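Local coordinates for protein probable glutamine synthetase (Pseudomonas aeruginosa, PDB 4HPP) that is probably a member of the glutamine synthetase family, with an N-terminal and a catalytic domain, and binds magnesium and glutamic acid, at residues 3-15 / 24-38. Residues are numbered along the deposited sequence; the frame is centred on the assembly and turned at random.
Sequences RLQPVRLVSFVTT and RSLPLATLEEQLASG
Phe12 and Leu26 meet at the centre of this contact: CD2 of Leu26 lies over one face of the Phe12 ring, 4.0 Å from its centroid and 23° off the ring normal, a CH-pi contact displaced toward the rim. Leu26 reaches that face because its CG sits between the backbone N and the carbonyl carbon (chi1 43°). The ring's edge is met by helix 31-35 and by Gly38 beyond it: CD1 of Leu31 comes within 3.6 Å of Phe12 CE1, and C of Gly38, where the chain has left the helical conformation, approaches Phe12 CE2 equally closely. Leu31 CD1 also meets Val10 CG1 at 3.8 Å, the two side chains crossing at about a right angle, while Val10 CG2 faces Leu28 CD1.

Beneath this apolar layer, strands 9-15 and 24-27 run antiparallel, their directions 147° apart. Val10 and Leu26 form a hydrogen-bonded pair, with Val10 N to Leu26 O at 2.8 Å and the return bond from Leu26 N to Val10 O at 2.9 Å. Phe12 N adds a bond to Arg24 O, and Leu28 N prolongs the ladder to Arg8 O at 2.8 Å.

On the other sheet face, Ser11 and Ser25 are a non-hydrogen-bonded pair with CA atoms 4.0 Å apart; Ser25 OG bonds to Gln153 NE2 and Phe177 O of the second subunit. At the polar edge, the extended Arg8 chain passes Leu28 obliquely and ends in salt bridges to Glu79 and Asp90. The chemistry thus divides the hairpin of the N-terminal domain's sheet: one face packs against the apolar side chain of Leu31 in helix 31-35 and against Leu28 ahead of it, whereas the serine-bearing face takes part in the subunit interface.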
loop_
_atom_site.group_PDB
_atom_site.type_symbol
_atom_site.label_atom_id
_atom_site.label_comp_id
_atom_site.label_asym_id
_atom_site.label_seq_id
_atom_site.Cartn_x
_atom_site.Cartn_y
_atom_site.Cartn_z
ATOM N N ARG A 3 23.566 -2.200 -15.153
ATOM C CA ARG A 3 22.991 -2.825 -13.961
ATOM C C ARG A 3 23.398 -4.303 -13.954
ATOM O O ARG A 3 22.997 -5.069 -14.838
ATOM C CB ARG A 3 21.461 -2.647 -13.911
ATOM C CG ARG A 3 20.741 -3.381 -12.763
ATOM C CD ARG A 3 20.981 -2.772 -11.382
ATOM N NE ARG A 3 20.241 -3.471 -10.315
ATOM C CZ ARG A 3 20.782 -4.022 -9.210
ATOM N NH1 ARG A 3 22.113 -3.994 -8.955
ATOM N NH2 ARG A 3 19.983 -4.604 -8.327
ATOM N N LEU A 4 24.196 -4.709 -12.964
ATOM C CA LEU A 4 24.696 -6.089 -12.920
ATOM C C LEU A 4 23.585 -7.126 -12.734
ATOM O O LEU A 4 22.468 -6.809 -12.262
ATOM C CB LEU A 4 25.820 -6.261 -11.878
ATOM C CG LEU A 4 27.266 -6.349 -12.400
ATOM C CD1 LEU A 4 28.228 -5.531 -11.549
ATOM C CD2 LEU A 4 27.754 -7.793 -12.539
ATOM N N GLN A 5 23.924 -8.347 -13.140
ATOM C CA GLN A 5 23.096 -9.539 -13.036
ATOM C C GLN A 5 23.566 -10.456 -11.890
ATOM O O GLN A 5 24.772 -10.575 -11.611
ATOM C CB GLN A 5 23.205 -10.358 -14.328
ATOM C CG GLN A 5 22.957 -9.607 -15.633
ATOM C CD GLN A 5 21.525 -9.117 -15.747
ATOM O OE1 GLN A 5 21.297 -7.959 -16.066
ATOM N NE2 GLN A 5 20.551 -9.993 -15.465
ATOM N N PRO A 6 22.599 -11.094 -11.202
ATOM C CA PRO A 6 22.805 -12.260 -10.325
ATOM C C PRO A 6 23.437 -13.406 -11.087
ATOM O O PRO A 6 23.206 -13.562 -12.288
ATOM C CB PRO A 6 21.386 -12.645 -9.913
ATOM C CG PRO A 6 20.472 -11.605 -10.479
ATOM C CD PRO A 6 21.278 -10.478 -10.993
ATOM N N VAL A 7 24.278 -14.187 -10.444
ATOM C CA VAL A 7 24.931 -15.267 -11.173
ATOM C C VAL A 7 23.897 -16.364 -11.445
ATOM O O VAL A 7 23.006 -16.592 -10.638
ATOM C CB VAL A 7 26.280 -15.708 -10.467
ATOM C CG1 VAL A 7 26.766 -17.077 -10.869
ATOM C CG2 VAL A 7 27.410 -14.722 -10.782
ATOM N N ARG A 8 23.951 -17.001 -12.604
ATOM C CA ARG A 8 23.091 -18.126 -12.852
ATOM C C ARG A 8 23.790 -19.317 -12.229
ATOM O O ARG A 8 24.959 -19.589 -12.571
ATOM C CB ARG A 8 22.890 -18.331 -14.353
ATOM C CG ARG A 8 22.196 -19.652 -14.711
ATOM C CD ARG A 8 22.057 -19.714 -16.213
ATOM N NE ARG A 8 21.258 -20.815 -16.739
ATOM C CZ ARG A 8 20.140 -20.656 -17.456
ATOM N NH1 ARG A 8 19.671 -19.438 -17.695
ATOM N NH2 ARG A 8 19.482 -21.718 -17.946
ATOM N N LEU A 9 23.080 -20.001 -11.314
ATOM C CA LEU A 9 23.560 -21.238 -10.669
ATOM C C LEU A 9 23.026 -22.506 -11.372
ATOM O O LEU A 9 21.879 -22.565 -11.801
ATOM C CB LEU A 9 23.243 -21.228 -9.176
ATOM C CG LEU A 9 23.754 -19.902 -8.532
ATOM C CD1 LEU A 9 23.249 -19.714 -7.088
ATOM C CD2 LEU A 9 25.295 -19.727 -8.553
ATOM N N VAL A 10 23.881 -23.513 -11.523
ATOM C CA VAL A 10 23.432 -24.765 -12.047
ATOM C C VAL A 10 23.435 -25.770 -10.905
ATOM O O VAL A 10 24.426 -25.870 -10.190
ATOM C CB VAL A 10 24.353 -25.241 -13.205
ATOM C CG1 VAL A 10 23.923 -26.625 -13.626
ATOM C CG2 VAL A 10 24.214 -24.289 -14.380
ATOM N N SER A 11 22.341 -26.495 -10.716
ATOM C CA SER A 11 22.354 -27.571 -9.748
ATOM C C SER A 11 22.626 -28.956 -10.329
ATOM O O SER A 11 22.192 -29.269 -11.410
ATOM C CB SER A 11 21.043 -27.595 -8.966
ATOM O OG SER A 11 21.064 -26.699 -7.862
ATOM N N PHE A 12 23.382 -29.778 -9.602
ATOM C CA PHE A 12 23.416 -31.226 -9.792
ATOM C C PHE A 12 22.474 -31.841 -8.712
ATOM O O PHE A 12 22.637 -31.595 -7.503
ATOM C CB PHE A 12 24.837 -31.813 -9.602
ATOM C CG PHE A 12 25.889 -31.245 -10.508
ATOM C CD1 PHE A 12 25.558 -30.638 -11.744
ATOM C CD2 PHE A 12 27.245 -31.331 -10.159
ATOM C CE1 PHE A 12 26.544 -30.127 -12.579
ATOM C CE2 PHE A 12 28.255 -30.808 -11.018
ATOM C CZ PHE A 12 27.890 -30.194 -12.209
ATOM N N VAL A 13 21.506 -32.635 -9.170
ATOM C CA VAL A 13 20.543 -33.282 -8.303
ATOM C C VAL A 13 20.551 -34.802 -8.315
ATOM O O VAL A 13 20.974 -35.445 -9.287
ATOM C CB VAL A 13 19.127 -32.798 -8.604
ATOM C CG1 VAL A 13 19.068 -31.295 -8.480
ATOM C CG2 VAL A 13 18.671 -33.218 -9.989
ATOM N N THR A 14 20.056 -35.373 -7.221
ATOM C CA THR A 14 19.707 -36.790 -7.181
ATOM C C THR A 14 18.398 -36.840 -6.470
ATOM O O THR A 14 18.095 -35.946 -5.661
ATOM C CB THR A 14 20.733 -37.605 -6.408
ATOM O OG1 THR A 14 20.404 -39.004 -6.486
ATOM C CG2 THR A 14 20.868 -37.077 -4.993
ATOM N N THR A 15 17.585 -37.838 -6.793
ATOM C CA THR A 15 16.307 -38.007 -6.123
ATOM C C THR A 15 16.478 -39.233 -5.242
ATOM O O THR A 15 16.765 -40.312 -5.750
ATOM C CB THR A 15 15.182 -38.150 -7.145
ATOM O OG1 THR A 15 15.132 -36.942 -7.897
ATOM C CG2 THR A 15 13.812 -38.434 -6.489
ATOM N N ARG A 24 23.442 -29.605 -5.229
ATOM C CA ARG A 24 24.384 -28.554 -4.911
ATOM C C ARG A 24 24.552 -27.761 -6.154
ATOM O O ARG A 24 24.410 -28.313 -7.238
ATOM C CB ARG A 24 25.746 -29.162 -4.629
ATOM C CG ARG A 24 25.849 -29.740 -3.249
ATOM C CD ARG A 24 27.224 -30.289 -2.981
ATOM N NE ARG A 24 27.151 -31.211 -1.868
ATOM C CZ ARG A 24 28.217 -31.778 -1.327
ATOM N NH1 ARG A 24 29.400 -31.493 -1.844
ATOM N NH2 ARG A 24 28.092 -32.637 -0.298
ATOM N N SER A 25 24.915 -26.488 -6.049
ATOM C CA SER A 25 24.974 -25.717 -7.279
ATOM C C SER A 25 26.270 -24.955 -7.431
ATOM O O SER A 25 27.028 -24.763 -6.453
ATOM C CB SER A 25 23.759 -24.792 -7.374
ATOM O OG SER A 25 23.953 -23.663 -6.542
ATOM N N LEU A 26 26.532 -24.555 -8.666
ATOM C CA LEU A 26 27.789 -23.864 -9.040
ATOM C C LEU A 26 27.520 -22.755 -10.045
ATOM O O LEU A 26 26.474 -22.746 -10.686
ATOM C CB LEU A 26 28.763 -24.827 -9.645
ATOM C CG LEU A 26 28.137 -25.791 -10.647
ATOM C CD1 LEU A 26 28.916 -25.852 -11.975
ATOM C CD2 LEU A 26 28.130 -27.155 -9.986
ATOM N N PRO A 27 28.441 -21.799 -10.169
ATOM C CA PRO A 27 28.179 -20.759 -11.190
ATOM C C PRO A 27 28.217 -21.363 -12.590
ATOM O O PRO A 27 29.044 -22.271 -12.845
ATOM C CB PRO A 27 29.333 -19.751 -10.982
ATOM C CG PRO A 27 29.802 -20.010 -9.583
ATOM C CD PRO A 27 29.647 -21.494 -9.379
ATOM N N LEU A 28 27.294 -20.911 -13.447
ATOM C CA LEU A 28 27.251 -21.360 -14.858
ATOM C C LEU A 28 28.653 -21.419 -15.513
ATOM O O LEU A 28 29.016 -22.427 -16.102
ATOM C CB LEU A 28 26.296 -20.496 -15.697
ATOM C CG LEU A 28 26.129 -20.808 -17.200
ATOM C CD1 LEU A 28 25.167 -21.996 -17.474
ATOM C CD2 LEU A 28 25.751 -19.520 -17.959
ATOM N N ALA A 29 29.468 -20.387 -15.330
ATOM C CA ALA A 29 30.784 -20.359 -15.986
ATOM C C ALA A 29 31.591 -21.590 -15.719
ATOM O O ALA A 29 32.544 -21.846 -16.452
ATOM C CB ALA A 29 31.596 -19.136 -15.582
ATOM N N THR A 30 31.253 -22.319 -14.656
ATOM C CA THR A 30 32.111 -23.423 -14.194
ATOM C C THR A 30 31.556 -24.757 -14.669
ATOM O O THR A 30 32.173 -25.826 -14.465
ATOM C CB THR A 30 32.262 -23.482 -12.652
ATOM O OG1 THR A 30 30.965 -23.600 -12.042
ATOM C CG2 THR A 30 32.982 -22.247 -12.091
ATOM N N LEU A 31 30.394 -24.711 -15.309
ATOM C CA LEU A 31 29.682 -25.943 -15.579
ATOM C C LEU A 31 30.579 -26.945 -16.291
ATOM O O LEU A 31 30.732 -28.045 -15.785
ATOM C CB LEU A 31 28.338 -25.723 -16.305
ATOM C CG LEU A 31 27.665 -27.101 -16.516
ATOM C CD1 LEU A 31 27.263 -27.725 -15.171
ATOM C CD2 LEU A 31 26.415 -26.899 -17.354
ATOM N N GLU A 32 31.185 -26.557 -17.424
ATOM C CA GLU A 32 32.132 -27.401 -18.196
ATOM C C GLU A 32 33.222 -28.064 -17.332
ATOM O O GLU A 32 33.432 -29.270 -17.414
ATOM C CB GLU A 32 32.834 -26.608 -19.312
ATOM C CG GLU A 32 31.970 -26.207 -20.504
ATOM C CD GLU A 32 31.647 -24.714 -20.567
ATOM O OE1 GLU A 32 31.182 -24.154 -19.536
ATOM O OE2 GLU A 32 31.840 -24.112 -21.660
ATOM N N GLU A 33 33.932 -27.287 -16.524
ATOM C CA GLU A 33 34.971 -27.871 -15.697
ATOM C C GLU A 33 34.326 -28.861 -14.753
ATOM O O GLU A 33 34.862 -29.945 -14.534
ATOM C CB GLU A 33 35.808 -26.824 -14.938
ATOM C CG GLU A 33 35.248 -25.397 -14.885
ATOM C CD GLU A 33 35.300 -24.650 -16.229
ATOM O OE1 GLU A 33 36.415 -24.330 -16.691
ATOM O OE2 GLU A 33 34.226 -24.364 -16.825
ATOM N N GLN A 34 33.140 -28.522 -14.253
ATOM C CA GLN A 34 32.511 -29.325 -13.199
ATOM C C GLN A 34 31.887 -30.661 -13.640
ATOM O O GLN A 34 31.824 -31.636 -12.839
ATOM C CB GLN A 34 31.558 -28.471 -12.345
ATOM C CG GLN A 34 32.254 -27.729 -11.214
ATOM C CD GLN A 34 33.348 -28.556 -10.544
ATOM O OE1 GLN A 34 34.500 -28.132 -10.519
ATOM N NE2 GLN A 34 33.004 -29.754 -10.030
ATOM N N LEU A 35 31.475 -30.717 -14.912
ATOM C CA LEU A 35 30.788 -31.894 -15.456
ATOM C C LEU A 35 31.492 -33.253 -15.253
ATOM O O LEU A 35 30.818 -34.245 -14.959
ATOM C CB LEU A 35 30.438 -31.703 -16.930
ATOM C CG LEU A 35 29.170 -30.962 -17.362
ATOM C CD1 LEU A 35 29.138 -30.897 -18.893
ATOM C CD2 LEU A 35 27.922 -31.634 -16.828
ATOM N N ALA A 36 32.817 -33.306 -15.401
ATOM C CA ALA A 36 33.550 -34.583 -15.283
ATOM C C ALA A 36 33.690 -35.134 -13.851
ATOM O O ALA A 36 33.681 -36.370 -13.652
ATOM C CB ALA A 36 34.916 -34.502 -15.969
ATOM N N SER A 37 33.823 -34.228 -12.879
ATOM C CA SER A 37 34.014 -34.587 -11.468
ATOM C C SER A 37 32.668 -34.651 -10.750
ATOM O O SER A 37 32.567 -35.221 -9.682
ATOM C CB SER A 37 34.869 -33.503 -10.755
ATOM O OG SER A 37 34.207 -32.210 -10.780
ATOM N N GLY A 38 31.654 -34.006 -11.327
ATOM C CA GLY A 38 30.404 -33.736 -10.644
ATOM C C GLY A 38 30.703 -32.917 -9.411
ATOM O O GLY A 38 31.592 -32.061 -9.463
#